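Local coordinates for hypothetical protein (Pectobacterium atrosepticum SCRI1043, PDB 2P7I), which is probably an S-adenosylmethionine-dependent methyltransferase, transferring a methyl group to a substrate not yet identified, at residues 143-151 and 199-207. Numbering follows the deposited sequence.
Sequences NANAVSRQI and IFFKALANF
Ser148 N, in the first turn of helix 147-154, donates its N-H to a carbonyl from a distant loop: Lys202 O accepts at 2.9 Å (149° at the hydrogen). This is the one hydrogen bond joining the segments, made by an amide too early in the helix to find an acceptor within it. Val147 straddles the same carbonyl. Its CB lies 3.3 Å from Lys202 O, while its two methyls part: CG1, anti to the backbone N (chi1 171°), rests on CA and CB of Ala203, and CG2 reaches obliquely to the Phe201 ring, 3.9 Å from CE1. The side chain of Ser148 fits into the bend of the loop, CB lying 3.3 Å from Leu204 O and OG alongside the Lys202 methylenes, 3.4 Å from CD. That lysine runs fully extended past the serine, bringing NZ to Asn206 OD1 at 2.8 Å, nearly along the C=O axis, and so ties the loop to the start of helix 206-212. One turn on, Ile151 CD1 touches Ala203 O, a carbonyl that also bonds Tyr222 OH of the second subunit; Phe201 of that subunit packs on Val147, placing the contact at a subunit interface. Just before the helix, an Asx turn (Asn145 N to Asn143 OD1) lies within the type I turn from Asn143 to Ala146. The arrangement joins the helix after strand 135-142 to the loop leaving strand 192-201, outermost in this chain, at the carboxyl ends of the parallel strands of the 3-2-1-4-5-7-6 sheet characteristic of the Rossmann-like class I methyltransferase fold.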
loop_
_atom_site.group_PDB
_atom_site.type_symbol
_atom_site.label_atom_id
_atom_site.label_comp_id
_atom_site.label_asym_id
_atom_site.label_seq_id
_atom_site.Cartn_x
_atom_site.Cartn_y
_atom_site.Cartn_z
ATOM N N ASN B 143 10.325 -10.760 6.170
ATOM C CA ASN B 143 10.064 -9.898 5.040
ATOM C C ASN B 143 10.982 -8.700 4.960
ATOM O O ASN B 143 11.042 -7.876 5.887
ATOM C CB ASN B 143 8.629 -9.432 5.181
ATOM C CG ASN B 143 8.165 -8.553 4.074
ATOM O OD1 ASN B 143 8.704 -8.587 2.950
ATOM N ND2 ASN B 143 7.107 -7.801 4.344
ATOM N N ALA B 144 11.614 -8.549 3.813
ATOM C CA ALA B 144 12.453 -7.399 3.532
ATOM C C ALA B 144 11.710 -6.104 3.671
ATOM O O ALA B 144 12.303 -5.070 3.993
ATOM C CB ALA B 144 13.036 -7.515 2.122
ATOM N N ASN B 145 10.431 -6.094 3.273
ATOM C CA ASN B 145 9.677 -4.879 3.176
ATOM C C ASN B 145 8.841 -4.599 4.421
ATOM O O ASN B 145 8.008 -3.740 4.399
ATOM C CB ASN B 145 8.793 -4.884 1.953
ATOM C CG ASN B 145 9.575 -5.021 0.694
ATOM O OD1 ASN B 145 10.780 -4.798 0.688
ATOM N ND2 ASN B 145 8.896 -5.381 -0.396
ATOM N N ALA B 146 9.069 -5.326 5.506
ATOM C CA ALA B 146 8.393 -5.029 6.747
ATOM C C ALA B 146 8.604 -3.577 7.130
ATOM O O ALA B 146 9.701 -3.029 6.935
ATOM C CB ALA B 146 8.967 -5.916 7.870
ATOM N N VAL B 147 7.583 -2.961 7.722
ATOM C CA VAL B 147 7.660 -1.555 8.084
ATOM C C VAL B 147 8.853 -1.231 8.944
ATOM O O VAL B 147 9.607 -0.322 8.619
ATOM C CB VAL B 147 6.367 -1.019 8.715
ATOM C CG1 VAL B 147 6.575 0.420 9.303
ATOM C CG2 VAL B 147 5.309 -0.982 7.688
ATOM N N SER B 148 9.027 -1.982 10.011
ATOM C CA SER B 148 10.156 -1.787 10.908
ATOM C C SER B 148 11.485 -1.812 10.163
ATOM O O SER B 148 12.367 -0.976 10.422
ATOM C CB SER B 148 10.122 -2.846 12.003
ATOM O OG SER B 148 10.130 -4.137 11.431
ATOM N N ARG B 149 11.645 -2.754 9.247
ATOM C CA ARG B 149 12.870 -2.894 8.481
ATOM C C ARG B 149 13.072 -1.726 7.522
ATOM O O ARG B 149 14.178 -1.204 7.390
ATOM C CB ARG B 149 12.892 -4.199 7.712
ATOM C CG ARG B 149 14.296 -4.542 7.245
ATOM C CD ARG B 149 14.325 -5.834 6.503
ATOM N NE ARG B 149 15.658 -6.106 5.967
ATOM C CZ ARG B 149 16.631 -6.669 6.666
ATOM N NH1 ARG B 149 16.433 -7.026 7.910
ATOM N NH2 ARG B 149 17.787 -6.909 6.095
ATOM N N GLN B 150 11.986 -1.284 6.891
ATOM C CA GLN B 150 12.044 -0.128 6.024
ATOM C C GLN B 150 12.467 1.139 6.782
ATOM O O GLN B 150 13.221 1.950 6.267
ATOM C CB GLN B 150 10.675 0.093 5.328
ATOM C CG GLN B 150 10.354 -1.038 4.316
ATOM C CD GLN B 150 9.415 -0.599 3.216
ATOM O OE1 GLN B 150 9.719 0.338 2.478
ATOM N NE2 GLN B 150 8.299 -1.326 3.048
ATOM N N ILE B 151 11.964 1.300 7.994
ATOM C CA ILE B 151 12.383 2.403 8.857
ATOM C C ILE B 151 13.890 2.314 9.133
ATOM O O ILE B 151 14.591 3.336 9.063
ATOM C CB ILE B 151 11.562 2.450 10.160
ATOM C CG1 ILE B 151 10.114 2.782 9.794
ATOM C CG2 ILE B 151 12.137 3.473 11.113
ATOM C CD1 ILE B 151 9.147 2.650 10.944
ATOM N N ILE B 199 2.093 -12.015 7.725
ATOM C CA ILE B 199 1.815 -12.269 9.118
ATOM C C ILE B 199 2.401 -11.153 9.988
ATOM O O ILE B 199 3.616 -11.030 10.149
ATOM C CB ILE B 199 2.362 -13.637 9.549
ATOM C CG1 ILE B 199 1.775 -14.738 8.649
ATOM C CG2 ILE B 199 2.081 -13.881 11.115
ATOM C CD1 ILE B 199 2.546 -16.065 8.736
ATOM N N PHE B 200 1.486 -10.340 10.541
ATOM C CA PHE B 200 1.753 -9.330 11.575
ATOM C C PHE B 200 2.284 -8.005 11.028
ATOM O O PHE B 200 3.414 -7.924 10.609
ATOM C CB PHE B 200 2.695 -9.821 12.676
ATOM C CG PHE B 200 2.652 -8.985 13.950
ATOM C CD1 PHE B 200 1.727 -9.239 14.924
ATOM C CD2 PHE B 200 3.550 -7.946 14.166
ATOM C CE1 PHE B 200 1.695 -8.463 16.107
ATOM C CE2 PHE B 200 3.496 -7.167 15.328
ATOM C CZ PHE B 200 2.575 -7.415 16.277
ATOM N N PHE B 201 1.465 -6.974 11.093
ATOM C CA PHE B 201 1.897 -5.620 10.749
ATOM C C PHE B 201 2.915 -5.112 11.761
ATOM O O PHE B 201 2.569 -4.840 12.882
ATOM C CB PHE B 201 0.680 -4.715 10.662
ATOM C CG PHE B 201 0.902 -3.465 9.826
ATOM C CD1 PHE B 201 1.698 -2.434 10.318
ATOM C CD2 PHE B 201 0.318 -3.326 8.586
ATOM C CE1 PHE B 201 1.897 -1.289 9.576
ATOM C CE2 PHE B 201 0.520 -2.192 7.837
ATOM C CZ PHE B 201 1.297 -1.172 8.332
ATOM N N LYS B 202 4.177 -4.969 11.336
ATOM C CA LYS B 202 5.309 -4.818 12.288
ATOM C C LYS B 202 5.974 -3.459 12.078
ATOM O O LYS B 202 6.664 -3.264 11.082
ATOM C CB LYS B 202 6.352 -5.926 12.067
ATOM C CG LYS B 202 7.470 -6.002 13.120
ATOM C CD LYS B 202 8.574 -6.934 12.663
ATOM C CE LYS B 202 9.727 -6.928 13.627
ATOM N NZ LYS B 202 10.841 -7.796 13.104
ATOM N N ALA B 203 5.735 -2.526 12.992
ATOM C CA ALA B 203 6.256 -1.156 12.856
ATOM C C ALA B 203 7.437 -0.856 13.786
ATOM O O ALA B 203 8.085 0.181 13.653
ATOM C CB ALA B 203 5.143 -0.155 13.081
ATOM N N LEU B 204 7.728 -1.779 14.688
ATOM C CA LEU B 204 8.821 -1.654 15.639
ATOM C C LEU B 204 9.769 -2.805 15.441
ATOM O O LEU B 204 9.357 -3.869 15.012
ATOM C CB LEU B 204 8.279 -1.738 17.053
ATOM C CG LEU B 204 7.380 -0.605 17.549
ATOM C CD1 LEU B 204 6.593 -1.056 18.766
ATOM C CD2 LEU B 204 8.197 0.629 17.867
ATOM N N ALA B 205 11.034 -2.603 15.790
ATOM C CA ALA B 205 12.036 -3.635 15.672
ATOM C C ALA B 205 11.968 -4.544 16.885
ATOM O O ALA B 205 11.477 -4.151 17.944
ATOM C CB ALA B 205 13.395 -3.029 15.555
ATOM N N ASN B 206 12.457 -5.761 16.732
ATOM C CA ASN B 206 12.456 -6.718 17.839
ATOM C C ASN B 206 13.004 -6.152 19.131
ATOM O O ASN B 206 12.398 -6.315 20.191
ATOM C CB ASN B 206 13.254 -7.956 17.469
ATOM C CG ASN B 206 12.479 -8.886 16.580
ATOM O OD1 ASN B 206 11.792 -8.459 15.664
ATOM N ND2 ASN B 206 12.579 -10.168 16.852
ATOM N N PHE B 207 14.144 -5.478 19.053
ATOM C CA PHE B 207 14.738 -4.935 20.268
ATOM C C PHE B 207 13.754 -4.008 20.969
ATOM O O PHE B 207 13.693 -3.978 22.193
ATOM C CB PHE B 207 16.100 -4.283 19.996
ATOM C CG PHE B 207 16.047 -2.857 19.494
ATOM C CD1 PHE B 207 16.006 -2.581 18.137
ATOM C CD2 PHE B 207 16.111 -1.790 20.387
ATOM C CE1 PHE B 207 15.987 -1.275 17.679
ATOM C CE2 PHE B 207 16.095 -0.481 19.933
ATOM C CZ PHE B 207 16.028 -0.225 18.575
#